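Side-chain contacts in aminopeptidase C (Lactobacillus rhamnosus, PDB 4K7C), which probably removes amino acids from the amino-terminal ends of peptides as a papain-like cysteine aminopeptidase of clan CA: residues L116-A119 with D120-L123; E210-R213 with I214-T218; Q423-I426 with K427-D431; T434-A437 with P438-M442. All blocks are in the same frame, centred on the assembly; numbering follows the deposited sequence.

The four contacts come in series along one chain of a six-chain assembly, and together they illustrate how local turns and successive turns of helix link larger parts of a fold. Contact 1 ends helix 96-117, and contact 2 lies within helix 197-219; their centres are about 27 Å apart, and residues of helices 96-117 and 170-192 pack on contact 2. Contacts 3 and 4 adjoin in the sequence, with centres about 19 Å apart: helix 420-429 leads to strand 434-436 and the turn beyond it. Contact 4 is about as far from contact 1, centre to centre, and both touch helix 126-133. Contact 2 also faces a second subunit, so it takes part in assembly.

Contact 1 of 4, residues L116-A119 with D120-L123; sequences LKTA and DQPL
The backbone N-H of Gln121 turns back to the carbonyl of Thr118 (N to O 3.0 Å, N-H···O angle 159°) and closes a type I beta turn with Ala119 and Asp120 at its corners. Beside this backbone bond the two end residues also meet through their side chains. Thr118 CG2 approaches the carboxamide of Gln121 evenly, lying 3.8 Å from Gln121 NE2 and 3.8 Å from Gln121 OE1, so the methyl rests against the amide as a whole and the contact is one of van der Waals packing. The torsions of both residues prepare it: Thr118 OG1 sits between its own backbone N and carbonyl carbon (chi1 57°), where it bonds to Asn114 O, and this turns CG2 to the side of the backbone N; Gln121 is extended beyond CG and carries its amide across that methyl. The arrangement marks the end of helix 96-117, since Thr118 is the first residue to leave helical geometry, while Ala119 N still bonds to Leu116 O at 3.1 Å. With an alanine in place of Gln121, the methyl of Thr118 would probably lose its cover on this side, although the backbone bond does not involve the side-chain carboxamide. Asp120 leans back over the turn and brings OD1 to 3.5 Å from Lys117 O, a proximity of two oxygens. Arg188 of helix 170-192 donates to Gln121 O and weakly to Thr118 O. Thr118 packs on Val128 and Leu131 of helix 126-133, and Ala119 on Val191 of helix 170-192.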
ATOM      1  N   LEU A 116      35.244  16.096  33.522  1.00 22.58           N
ATOM      2  CA  LEU A 116      35.972  16.623  34.693  1.00 23.33           C
ATOM      3  C   LEU A 116      37.439  16.050  34.723  1.00 23.53           C
ATOM      4  O   LEU A 116      38.386  16.804  34.878  1.00 23.54           O
ATOM      5  CB  LEU A 116      35.196  16.351  35.978  1.00 22.31           C
ATOM      6  CG  LEU A 116      34.009  17.302  36.063  1.00 19.52           C
ATOM      7  CD1 LEU A 116      33.105  16.925  37.218  1.00 22.07           C
ATOM      8  CD2 LEU A 116      34.393  18.761  36.203  1.00 23.14           C
ATOM      9  N   LYS A 117      37.567  14.758  34.549  1.00 20.80           N
ATOM     10  CA  LYS A 117      38.802  14.092  34.620  1.00 24.79           C
ATOM     11  C   LYS A 117      39.762  14.526  33.524  1.00 26.88           C
ATOM     12  O   LYS A 117      40.936  14.490  33.740  1.00 25.57           O
ATOM     13  CB  LYS A 117      38.627  12.593  34.528  1.00 28.55           C
ATOM     14  CG  LYS A 117      38.388  11.944  35.879  1.00 39.88           C
ATOM     15  CD  LYS A 117      37.755  10.563  35.756  1.00 47.57           C
ATOM     16  CE  LYS A 117      38.618   9.608  34.944  1.00 55.03           C
ATOM     17  NZ  LYS A 117      38.003   8.245  34.973  1.00 59.92           N
ATOM     18  N   THR A 118      39.262  15.007  32.392  1.00 23.09           N
ATOM     19  CA  THR A 118      40.124  15.394  31.281  1.00 24.25           C
ATOM     20  C   THR A 118      40.082  16.874  31.094  1.00 20.52           C
ATOM     21  O   THR A 118      40.526  17.400  30.091  1.00 21.39           O
ATOM     22  CB  THR A 118      39.674  14.646  29.977  1.00 21.53           C
ATOM     23  OG1 THR A 118      38.309  14.942  29.720  1.00 22.72           O
ATOM     24  CG2 THR A 118      39.903  13.149  30.103  1.00 22.93           C
ATOM     25  N   ALA A 119      39.578  17.597  32.073  1.00 24.70           N
ATOM     26  CA  ALA A 119      39.335  19.004  31.884  1.00 23.35           C
ATOM     27  C   ALA A 119      40.640  19.834  31.821  1.00 27.93           C
ATOM     28  O   ALA A 119      40.581  20.944  31.330  1.00 26.97           O
ATOM     29  CB  ALA A 119      38.478  19.543  32.977  1.00 26.19           C
ATOM     30  N   ASP A 120      41.731  19.242  32.322  1.00 27.02           N
ATOM     31  CA  ASP A 120      43.111  19.824  32.254  1.00 38.82           C
ATOM     32  C   ASP A 120      43.839  19.499  30.916  1.00 36.83           C
ATOM     33  O   ASP A 120      44.926  19.990  30.652  1.00 37.54           O
ATOM     34  CB  ASP A 120      43.969  19.326  33.455  1.00 38.54           C
ATOM     35  CG  ASP A 120      44.061  17.772  33.518  1.00 48.96           C
ATOM     36  OD1 ASP A 120      43.205  17.054  32.916  1.00 43.72           O
ATOM     37  OD2 ASP A 120      44.973  17.251  34.214  1.00 54.93           O
ATOM     38  N   GLN A 121      43.216  18.696  30.066  1.00 31.06           N
ATOM     39  CA  GLN A 121      43.816  18.291  28.815  1.00 29.63           C
ATOM     40  C   GLN A 121      43.248  19.119  27.677  1.00 27.58           C
ATOM     41  O   GLN A 121      42.106  19.612  27.714  1.00 27.66           O
ATOM     42  CB  GLN A 121      43.603  16.779  28.561  1.00 33.54           C
ATOM     43  CG  GLN A 121      44.197  15.873  29.639  1.00 36.71           C
ATOM     44  CD  GLN A 121      43.655  14.442  29.553  1.00 38.44           C
ATOM     45  OE1 GLN A 121      43.288  13.976  28.471  1.00 40.24           O
ATOM     46  NE2 GLN A 121      43.596  13.738  30.690  1.00 41.88           N
ATOM     47  N   PRO A 122      44.056  19.340  26.646  1.00 29.33           N
ATOM     48  CA  PRO A 122      43.589  20.173  25.557  1.00 27.60           C
ATOM     49  C   PRO A 122      42.303  19.619  24.944  1.00 21.95           C
ATOM     50  O   PRO A 122      42.152  18.376  24.801  1.00 22.92           O
ATOM     51  CB  PRO A 122      44.755  20.126  24.554  1.00 29.51           C
ATOM     52  CG  PRO A 122      45.939  19.745  25.381  1.00 33.37           C
ATOM     53  CD  PRO A 122      45.398  18.794  26.406  1.00 30.47           C
ATOM     54  N   LEU A 123      41.440  20.535  24.546  1.00 26.29           N
ATOM     55  CA  LEU A 123      40.186  20.215  23.842  1.00 25.19           C
ATOM     56  C   LEU A 123      40.347  19.372  22.561  1.00 26.93           C
ATOM     57  O   LEU A 123      39.488  18.521  22.259  1.00 23.88           O
ATOM     58  CB  LEU A 123      39.464  21.508  23.533  1.00 24.70           C
ATOM     59  CG  LEU A 123      37.964  21.583  23.292  1.00 25.61           C
ATOM     60  CD1 LEU A 123      37.117  20.952  24.441  1.00 25.54           C
ATOM     61  CD2 LEU A 123      37.572  23.035  23.040  1.00 22.67           C
TER

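Contact 2 of 4, residues E210-R213 with I214-T218; sequences EDYR and ILAYT
Within helix 197-219, Arg213 and Tyr217 stand one turn apart and side by side, pointing the same way, in a regular alpha-helical i to i+4 pairing. Tyr217 N bonds to Arg213 O at 2.9 Å, and the preceding Ala216 N to Tyr212 O at 2.8 Å. Over one face of the Tyr217 ring lies the aliphatic part of the arginine: Arg213 CG is 4.0 Å from the ring centroid and only 15° off the ring normal, a CH-pi contact, while Arg213 CD comes within 3.9 Å of Tyr217 OH. Chi1 of 174° sends the arginine chain past its own carbonyl, alongside the tyrosine, and a bend at chi3 then turns the guanidinium away, its plane 58° from that of the ring. Further along, Thr218 OG1 donates to Ile214 O at 2.7 Å, and Thr218 N reaches the same oxygen from the opposite face of its plane. Tyr212 meets Phe105 edge-to-face on helix 96-117, and Asp211 forms a salt bridge with Lys179 through OD1 and a hydrogen bond with Tyr112 OH through OD2. The polar end of Arg213 crosses to the second subunit, donating through NE to Phe343 O and through NH1 to Asn344 O of that subunit. The residue thus divides its chemistry, its methylenes resting on an aromatic face and its buried guanidinium gripping carbonyl oxygens of another chain; the partial negative charge on those oxygens would be expected to offset part of its own.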
ATOM      1  N   GLU A 210      18.113  18.381  34.996  1.00 16.94           N
ATOM      2  CA  GLU A 210      17.632  18.636  33.631  1.00 17.15           C
ATOM      3  C   GLU A 210      17.674  17.382  32.791  1.00 17.09           C
ATOM      4  O   GLU A 210      16.704  17.134  32.096  1.00 17.09           O
ATOM      5  CB  GLU A 210      18.504  19.724  33.006  1.00 17.49           C
ATOM      6  CG  GLU A 210      18.370  21.068  33.702  1.00 18.33           C
ATOM      7  CD  GLU A 210      19.521  22.041  33.480  1.00 23.63           C
ATOM      8  OE1 GLU A 210      20.618  21.570  33.062  1.00 19.95           O
ATOM      9  OE2 GLU A 210      19.282  23.244  33.659  1.00 24.28           O
ATOM     10  N   ASP A 211      18.774  16.641  32.784  1.00 16.16           N
ATOM     11  CA  ASP A 211      18.832  15.390  32.064  1.00 16.64           C
ATOM     12  C   ASP A 211      17.743  14.391  32.500  1.00 17.83           C
ATOM     13  O   ASP A 211      17.159  13.688  31.654  1.00 15.60           O
ATOM     14  CB  ASP A 211      20.223  14.743  32.187  1.00 17.61           C
ATOM     15  CG  ASP A 211      21.352  15.678  31.755  1.00 17.15           C
ATOM     16  OD1 ASP A 211      21.010  16.671  31.058  1.00 16.64           O
ATOM     17  OD2 ASP A 211      22.565  15.409  32.166  1.00 16.38           O
ATOM     18  N   TYR A 212      17.512  14.308  33.816  1.00 17.76           N
ATOM     19  CA  TYR A 212      16.471  13.478  34.355  1.00 18.35           C
ATOM     20  C   TYR A 212      15.115  13.815  33.713  1.00 18.10           C
ATOM     21  O   TYR A 212      14.355  12.908  33.284  1.00 16.49           O
ATOM     22  CB  TYR A 212      16.448  13.527  35.927  1.00 17.49           C
ATOM     23  CG  TYR A 212      15.460  12.543  36.516  1.00 15.95           C
ATOM     24  CD1 TYR A 212      15.819  11.260  36.779  1.00 15.42           C
ATOM     25  CD2 TYR A 212      14.117  12.865  36.666  1.00 18.71           C
ATOM     26  CE1 TYR A 212      14.927  10.319  37.222  1.00 16.58           C
ATOM     27  CE2 TYR A 212      13.205  11.914  37.152  1.00 17.59           C
ATOM     28  CZ  TYR A 212      13.641  10.655  37.422  1.00 17.62           C
ATOM     29  OH  TYR A 212      12.743   9.722  37.863  1.00 20.78           O
ATOM     30  N   ARG A 213      14.797  15.083  33.642  1.00 16.45           N
ATOM     31  CA  ARG A 213      13.567  15.564  33.060  1.00 15.52           C
ATOM     32  C   ARG A 213      13.423  15.264  31.542  1.00 14.84           C
ATOM     33  O   ARG A 213      12.357  14.878  31.093  1.00 16.40           O
ATOM     34  CB  ARG A 213      13.405  17.015  33.376  1.00 15.89           C
ATOM     35  CG  ARG A 213      12.215  17.622  32.671  1.00 17.38           C
ATOM     36  CD  ARG A 213      11.852  18.952  33.246  1.00 17.35           C
ATOM     37  NE  ARG A 213      12.788  20.016  33.025  1.00 17.72           N
ATOM     38  CZ  ARG A 213      13.585  20.490  34.013  1.00 23.15           C
ATOM     39  NH1 ARG A 213      14.358  21.546  33.806  1.00 22.95           N
ATOM     40  NH2 ARG A 213      13.637  19.860  35.219  1.00 21.42           N
ATOM     41  N   ILE A 214      14.510  15.409  30.793  1.00 15.39           N
ATOM     42  CA  ILE A 214      14.527  15.014  29.353  1.00 14.76           C
ATOM     43  C   ILE A 214      14.212  13.541  29.168  1.00 14.52           C
ATOM     44  O   ILE A 214      13.404  13.155  28.347  1.00 13.90           O
ATOM     45  CB  ILE A 214      15.927  15.353  28.723  1.00 16.40           C
ATOM     46  CG1 ILE A 214      16.104  16.864  28.686  1.00 19.31           C
ATOM     47  CG2 ILE A 214      16.082  14.650  27.374  1.00 16.67           C
ATOM     48  CD1 ILE A 214      17.528  17.326  28.401  1.00 18.46           C
ATOM     49  N   LEU A 215      14.777  12.695  30.031  1.00 14.85           N
ATOM     50  CA  LEU A 215      14.465  11.270  29.977  1.00 14.77           C
ATOM     51  C   LEU A 215      13.085  10.880  30.499  1.00 14.99           C
ATOM     52  O   LEU A 215      12.455  10.023  29.970  1.00 14.08           O
ATOM     53  CB  LEU A 215      15.575  10.521  30.691  1.00 14.09           C
ATOM     54  CG  LEU A 215      16.905  10.687  30.038  1.00 14.62           C
ATOM     55  CD1 LEU A 215      18.007  10.181  30.951  1.00 15.32           C
ATOM     56  CD2 LEU A 215      17.061   9.931  28.719  1.00 16.17           C
ATOM     57  N   ALA A 216      12.593  11.568  31.541  1.00 15.50           N
ATOM     58  CA  ALA A 216      11.257  11.290  32.067  1.00 14.86           C
ATOM     59  C   ALA A 216      10.242  11.684  31.010  1.00 15.81           C
ATOM     60  O   ALA A 216       9.264  10.934  30.702  1.00 15.00           O
ATOM     61  CB  ALA A 216      11.076  12.060  33.354  1.00 16.26           C
ATOM     62  N   TYR A 217      10.478  12.820  30.375  1.00 15.43           N
ATOM     63  CA  TYR A 217       9.530  13.245  29.313  1.00 14.83           C
ATOM     64  C   TYR A 217       9.550  12.286  28.098  1.00 15.10           C
ATOM     65  O   TYR A 217       8.500  12.016  27.497  1.00 15.22           O
ATOM     66  CB  TYR A 217       9.848  14.619  28.805  1.00 13.43           C
ATOM     67  CG  TYR A 217       9.358  15.764  29.657  1.00 13.97           C
ATOM     68  CD1 TYR A 217       8.934  15.577  30.981  1.00 12.73           C
ATOM     69  CD2 TYR A 217       9.442  17.052  29.192  1.00 15.30           C
ATOM     70  CE1 TYR A 217       8.525  16.651  31.799  1.00 13.64           C
ATOM     71  CE2 TYR A 217       9.009  18.120  29.980  1.00 16.41           C
ATOM     72  CZ  TYR A 217       8.590  17.927  31.285  1.00 15.65           C
ATOM     73  OH  TYR A 217       8.171  19.020  31.993  1.00 15.65           O
ATOM     74  N   THR A 218      10.730  11.859  27.692  1.00 14.99           N
ATOM     75  CA  THR A 218      10.872  10.958  26.525  1.00 15.60           C
ATOM     76  C   THR A 218      10.482   9.528  26.747  1.00 14.79           C
ATOM     77  O   THR A 218       9.966   8.889  25.848  1.00 15.47           O
ATOM     78  CB  THR A 218      12.263  11.039  25.884  1.00 15.69           C
ATOM     79  OG1 THR A 218      13.330  10.881  26.828  1.00 14.62           O
ATOM     80  CG2 THR A 218      12.385  12.382  25.175  1.00 15.87           C
TER

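Contact 3 of 4, residues Q423-I426 with K427-D431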
ATOM      1  N   GLN A 423      39.417 -19.527  35.926  1.00 25.92           N
ATOM      2  CA  GLN A 423      38.837 -18.928  37.129  1.00 27.32           C
ATOM      3  C   GLN A 423      39.827 -18.181  37.942  1.00 29.23           C
ATOM      4  O   GLN A 423      39.498 -17.120  38.479  1.00 27.77           O
ATOM      5  CB  GLN A 423      38.078 -19.958  37.940  1.00 27.57           C
ATOM      6  CG  GLN A 423      36.993 -20.621  37.108  1.00 29.89           C
ATOM      7  CD  GLN A 423      36.023 -21.441  37.925  1.00 31.12           C
ATOM      8  OE1 GLN A 423      35.550 -20.972  38.933  1.00 45.99           O
ATOM      9  NE2 GLN A 423      35.628 -22.571  37.437  1.00 35.46           N
ATOM     10  N   ASP A 424      41.077 -18.658  37.943  1.00 30.80           N
ATOM     11  CA  ASP A 424      42.153 -17.998  38.686  1.00 31.75           C
ATOM     12  C   ASP A 424      42.709 -16.752  38.053  1.00 28.16           C
ATOM     13  O   ASP A 424      43.007 -15.755  38.746  1.00 27.60           O
ATOM     14  CB  ASP A 424      43.311 -19.000  38.913  1.00 31.55           C
ATOM     15  CG  ASP A 424      42.991 -20.076  39.987  1.00 36.07           C
ATOM     16  OD1 ASP A 424      42.157 -19.869  40.872  1.00 36.41           O
ATOM     17  OD2 ASP A 424      43.595 -21.155  39.941  1.00 42.63           O
ATOM     18  N   VAL A 425      42.879 -16.789  36.715  1.00 25.50           N
ATOM     19  CA  VAL A 425      43.214 -15.573  35.987  1.00 26.82           C
ATOM     20  C   VAL A 425      42.217 -14.478  36.350  1.00 24.40           C
ATOM     21  O   VAL A 425      42.581 -13.315  36.697  1.00 23.35           O
ATOM     22  CB  VAL A 425      43.185 -15.801  34.449  1.00 26.89           C
ATOM     23  CG1 VAL A 425      43.248 -14.470  33.726  1.00 28.12           C
ATOM     24  CG2 VAL A 425      44.337 -16.729  34.008  1.00 29.99           C
ATOM     25  N   ILE A 426      40.926 -14.815  36.337  1.00 24.42           N
ATOM     26  CA  ILE A 426      39.942 -13.771  36.609  1.00 25.56           C
ATOM     27  C   ILE A 426      40.142 -13.164  38.010  1.00 26.88           C
ATOM     28  O   ILE A 426      40.282 -11.964  38.163  1.00 29.04           O
ATOM     29  CB  ILE A 426      38.484 -14.273  36.427  1.00 24.11           C
ATOM     30  CG1 ILE A 426      38.210 -14.625  34.972  1.00 23.43           C
ATOM     31  CG2 ILE A 426      37.529 -13.219  36.913  1.00 26.09           C
ATOM     32  CD1 ILE A 426      37.070 -15.623  34.862  1.00 26.87           C
ATOM     33  N   LYS A 427      40.181 -14.008  39.011  1.00 29.23           N
ATOM     34  CA  LYS A 427      40.461 -13.530  40.424  1.00 34.22           C
ATOM     35  C   LYS A 427      41.794 -12.739  40.563  1.00 27.33           C
ATOM     36  O   LYS A 427      41.808 -11.581  41.068  1.00 30.58           O
ATOM     37  CB  LYS A 427      40.433 -14.740  41.361  1.00 35.69           C
ATOM     38  CG  LYS A 427      39.047 -15.358  41.538  1.00 44.20           C
ATOM     39  CD  LYS A 427      39.167 -16.745  42.177  1.00 48.79           C
ATOM     40  CE  LYS A 427      37.821 -17.422  42.387  1.00 54.25           C
ATOM     41  NZ  LYS A 427      37.969 -18.886  42.678  1.00 59.01           N
ATOM     42  N   ASN A 428      42.879 -13.290  39.996  1.00 26.06           N
ATOM     43  CA  ASN A 428      44.210 -12.634  40.082  1.00 27.68           C
ATOM     44  C   ASN A 428      44.334 -11.290  39.380  1.00 31.28           C
ATOM     45  O   ASN A 428      45.049 -10.411  39.837  1.00 28.78           O
ATOM     46  CB  ASN A 428      45.316 -13.545  39.582  1.00 30.10           C
ATOM     47  CG  ASN A 428      45.466 -14.812  40.389  1.00 35.24           C
ATOM     48  OD1 ASN A 428      45.067 -14.897  41.552  1.00 36.96           O
ATOM     49  ND2 ASN A 428      46.018 -15.832  39.749  1.00 40.65           N
ATOM     50  N   GLU A 429      43.647 -11.100  38.238  1.00 26.69           N
ATOM     51  CA  GLU A 429      43.789  -9.892  37.467  1.00 22.78           C
ATOM     52  C   GLU A 429      42.645  -8.946  37.591  1.00 22.45           C
ATOM     53  O   GLU A 429      42.678  -7.849  37.041  1.00 25.86           O
ATOM     54  CB  GLU A 429      44.003 -10.279  35.984  1.00 27.09           C
ATOM     55  CG  GLU A 429      45.334 -11.028  35.709  1.00 27.15           C
ATOM     56  CD  GLU A 429      45.622 -11.345  34.253  1.00 32.62           C
ATOM     57  OE1 GLU A 429      45.083 -10.624  33.382  1.00 27.07           O
ATOM     58  OE2 GLU A 429      46.433 -12.269  33.993  1.00 27.35           O
ATOM     59  N   TYR A 430      41.631  -9.310  38.358  1.00 23.86           N
ATOM     60  CA  TYR A 430      40.434  -8.458  38.402  1.00 24.55           C
ATOM     61  C   TYR A 430      40.757  -6.994  38.677  1.00 25.42           C
ATOM     62  O   TYR A 430      40.258  -6.131  38.006  1.00 23.66           O
ATOM     63  CB  TYR A 430      39.346  -9.026  39.376  1.00 25.62           C
ATOM     64  CG  TYR A 430      38.020  -8.289  39.174  1.00 24.58           C
ATOM     65  CD1 TYR A 430      37.108  -8.707  38.194  1.00 25.70           C
ATOM     66  CD2 TYR A 430      37.724  -7.147  39.881  1.00 26.26           C
ATOM     67  CE1 TYR A 430      35.944  -8.044  37.975  1.00 25.99           C
ATOM     68  CE2 TYR A 430      36.562  -6.446  39.653  1.00 27.75           C
ATOM     69  CZ  TYR A 430      35.688  -6.885  38.676  1.00 28.36           C
ATOM     70  OH  TYR A 430      34.474  -6.224  38.477  1.00 32.02           O
ATOM     71  N   ASP A 431      41.634  -6.680  39.647  1.00 27.77           N
ATOM     72  CA  ASP A 431      41.912  -5.258  39.984  1.00 31.57           C
ATOM     73  C   ASP A 431      43.007  -4.632  39.178  1.00 32.97           C
ATOM     74  O   ASP A 431      43.175  -3.431  39.240  1.00 41.83           O
ATOM     75  CB  ASP A 431      42.258  -5.104  41.464  1.00 34.73           C
ATOM     76  CG  ASP A 431      41.143  -5.574  42.365  1.00 38.98           C
ATOM     77  OD1 ASP A 431      39.948  -5.288  42.104  1.00 41.37           O
ATOM     78  OD2 ASP A 431      41.458  -6.270  43.339  1.00 48.58           O
TER
HETATM   79  O   HOH W   1      39.592 -20.694  40.952  1.00 46.22           O
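Val425 lays its CG1 methyl beside the carboxylate of Glu429, one helical turn further on, with Val425 CG1 3.9 Å from Glu429 OE2. The two side chains point the same way; the valine presents CG1 because that branch stands anti to its backbone N (chi1 168°), while the glutamate runs out extended beyond CG. In the backbone, Glu429 N bonds to Val425 O at 2.9 Å. In the next pair back along the helix, Asn428 N bonds to Asp424 O at 2.8 Å, and Asn428 CG lies 3.1 Å from that oxygen, so the carboxamide folds down against the carbonyl. Asn428 ND2 is near it too, but the angle is too poor for a bond. On another flank, Lys427 stretches back over the preceding turn, its CG 3.6 Å from Gln423 O, and extends fully towards Asp424. The two charged groups do not touch; a water spans them, donating to Asp424 OD1 at 2.7 Å and accepting from Lys427 NZ at 3.0 Å. Their opposite charges would be expected to attract weakly across the water, which lies on an exposed face. The acid of Glu429 has its main partners elsewhere, in His275 ND1 and the backbone N of Leu276. Helix 420-429 is therefore tied by its last turn to the start of strand 275-279, the strand that pairs in parallel with 434-436 just downstream, while Tyr430 makes a cation-pi contact with Arg292 and Ile426 packs on Leu418 of the loop that precedes the helix.

Contact 4 of 4, residues T434-A437 with P438-M442; sequences TVLA and PWDPM
Asp440 reaches back from its CB, which lies 3.2 Å from Ala437 O and also faces Leu436 CB. A chi1 of -164° swings the carboxylate over the leucine, and CG comes near both Leu436 CB and Leu436 CD1. At the tip the two oxygens part company. Asp440 OD1 passes 3.8 Å from Leu436 CD1 and, on its anti side, accepts the backbone amide of Met442 (N to OD1 2.9 Å), which makes an Asx turn. Asp440 OD2 lies 3.8 Å from Leu436 CD2, takes a hydrogen from a water at 2.8 Å that in turn accepts from Ala437 N, and forms a salt bridge with Lys271. The backbone here forms a type I beta turn from Ala437 to Asp440, closed by Asp440 N on Ala437 O (2.9 Å), where the chain leaves strand 434-436, a strand paired in parallel with 275-279, and heads into the 3-10 segment at Pro441 and Met442. A leucine in place of Asp440 would probably cost the Met442 amide its acceptor and leave Lys271 without this charged mate. At the turn, the Trp439 indole comes back against Ala437, whose CB sits over one face of it, 3.8 Å from the centroid of its five-membered ring, with Pro438 CD over the same face. Trp439 also makes a cation-pi contact with Arg126, and Met442, present as selenomethionine in this derivative, packs on Leu355.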
ATOM      1  N   THR A 434      44.773  -5.333  31.969  1.00 24.81           N
ATOM      2  CA  THR A 434      45.352  -4.508  30.923  1.00 24.65           C
ATOM      3  C   THR A 434      44.309  -3.486  30.394  1.00 26.84           C
ATOM      4  O   THR A 434      43.185  -3.858  30.007  1.00 28.01           O
ATOM      5  CB  THR A 434      45.797  -5.406  29.772  1.00 26.82           C
ATOM      6  OG1 THR A 434      46.660  -6.449  30.271  1.00 27.07           O
ATOM      7  CG2 THR A 434      46.473  -4.618  28.670  1.00 28.05           C
ATOM      8  N   VAL A 435      44.709  -2.225  30.375  1.00 23.61           N
ATOM      9  CA  VAL A 435      43.829  -1.132  30.050  1.00 26.59           C
ATOM     10  C   VAL A 435      44.041  -0.830  28.575  1.00 30.13           C
ATOM     11  O   VAL A 435      45.088  -0.485  28.190  1.00 27.61           O
ATOM     12  CB  VAL A 435      44.042   0.069  30.963  1.00 27.47           C
ATOM     13  CG1 VAL A 435      43.131   1.238  30.597  1.00 26.44           C
ATOM     14  CG2 VAL A 435      43.817  -0.328  32.437  1.00 28.07           C
ATOM     15  N   LEU A 436      43.044  -1.112  27.760  1.00 25.58           N
ATOM     16  CA  LEU A 436      43.067  -0.747  26.353  1.00 23.35           C
ATOM     17  C   LEU A 436      42.701   0.721  26.200  1.00 23.99           C
ATOM     18  O   LEU A 436      41.986   1.305  27.023  1.00 24.12           O
ATOM     19  CB  LEU A 436      42.099  -1.635  25.601  1.00 25.03           C
ATOM     20  CG  LEU A 436      42.374  -3.138  25.777  1.00 23.42           C
ATOM     21  CD1 LEU A 436      41.223  -4.010  25.301  1.00 23.73           C
ATOM     22  CD2 LEU A 436      43.702  -3.535  25.154  1.00 24.27           C
ATOM     23  N   ALA A 437      43.145   1.301  25.096  1.00 23.71           N
ATOM     24  CA  ALA A 437      42.803   2.668  24.715  1.00 25.25           C
ATOM     25  C   ALA A 437      41.274   2.836  24.466  1.00 23.41           C
ATOM     26  O   ALA A 437      40.585   1.950  24.090  1.00 23.69           O
ATOM     27  CB  ALA A 437      43.599   3.046  23.432  1.00 25.84           C
ATOM     28  N   PRO A 438      40.728   4.067  24.611  1.00 24.03           N
ATOM     29  CA  PRO A 438      39.251   4.250  24.497  1.00 26.39           C
ATOM     30  C   PRO A 438      38.625   3.795  23.156  1.00 25.88           C
ATOM     31  O   PRO A 438      37.452   3.352  23.078  1.00 24.49           O
ATOM     32  CB  PRO A 438      39.083   5.766  24.686  1.00 26.80           C
ATOM     33  CG  PRO A 438      40.267   6.173  25.502  1.00 24.89           C
ATOM     34  CD  PRO A 438      41.406   5.280  25.105  1.00 27.21           C
ATOM     35  N   TRP A 439      39.430   3.973  22.119  1.00 24.60           N
ATOM     36  CA  TRP A 439      39.073   3.764  20.703  1.00 28.70           C
ATOM     37  C   TRP A 439      39.510   2.347  20.320  1.00 31.62           C
ATOM     38  O   TRP A 439      39.514   1.982  19.143  1.00 31.76           O
ATOM     39  CB  TRP A 439      39.838   4.819  19.823  1.00 28.89           C
ATOM     40  CG  TRP A 439      41.267   5.037  20.212  1.00 25.60           C
ATOM     41  CD1 TRP A 439      42.343   4.274  19.883  1.00 26.21           C
ATOM     42  CD2 TRP A 439      41.747   6.057  21.059  1.00 28.69           C
ATOM     43  NE1 TRP A 439      43.495   4.770  20.494  1.00 29.34           N
ATOM     44  CE2 TRP A 439      43.152   5.910  21.165  1.00 27.68           C
ATOM     45  CE3 TRP A 439      41.135   7.120  21.713  1.00 30.45           C
ATOM     46  CZ2 TRP A 439      43.917   6.731  21.983  1.00 32.86           C
ATOM     47  CZ3 TRP A 439      41.913   7.958  22.469  1.00 26.40           C
ATOM     48  CH2 TRP A 439      43.274   7.755  22.619  1.00 30.30           C
ATOM     49  N   ASP A 440      39.923   1.539  21.290  1.00 29.76           N
ATOM     50  CA  ASP A 440      40.120   0.094  20.982  1.00 27.28           C
ATOM     51  C   ASP A 440      38.901  -0.553  20.378  1.00 25.07           C
ATOM     52  O   ASP A 440      37.762  -0.258  20.745  1.00 28.42           O
ATOM     53  CB  ASP A 440      40.530  -0.704  22.248  1.00 25.90           C
ATOM     54  CG  ASP A 440      41.107  -2.078  21.899  1.00 23.74           C
ATOM     55  OD1 ASP A 440      40.319  -3.054  21.777  1.00 22.68           O
ATOM     56  OD2 ASP A 440      42.355  -2.155  21.852  1.00 27.11           O
ATOM     57  N   PRO A 441      39.095  -1.544  19.436  1.00 25.73           N
ATOM     58  CA  PRO A 441      37.894  -2.129  18.931  1.00 24.52           C
ATOM     59  C   PRO A 441      37.048  -2.876  19.899  1.00 26.03           C
ATOM     60  O   PRO A 441      35.892  -3.023  19.620  1.00 26.24           O
ATOM     61  CB  PRO A 441      38.357  -3.143  17.894  1.00 24.54           C
ATOM     62  CG  PRO A 441      39.794  -3.046  17.849  1.00 27.49           C
ATOM     63  CD  PRO A 441      40.265  -1.871  18.602  1.00 25.34           C
HETATM   64  N   MSE A 442      37.596  -3.410  20.966  1.00 26.14           N
HETATM   65  CA  MSE A 442      36.770  -4.083  21.981  1.00 26.26           C
HETATM   66  C   MSE A 442      36.074  -3.133  22.943  1.00 27.42           C
HETATM   67  O   MSE A 442      35.424  -3.587  23.909  1.00 26.02           O
HETATM   68  CB  MSE A 442      37.743  -4.984  22.775  1.00 27.36           C
HETATM   69  CG  MSE A 442      38.244  -6.214  21.983  1.00 25.08           C
HETATM   70 SE   MSE A 442      37.000  -7.458  21.241  1.00 30.41          SE
HETATM   71  CE  MSE A 442      37.286  -7.015  19.350  1.00 29.11           C
TER
HETATM   72  O   HOH W   2      44.216  -0.373  23.004  1.00 29.50           O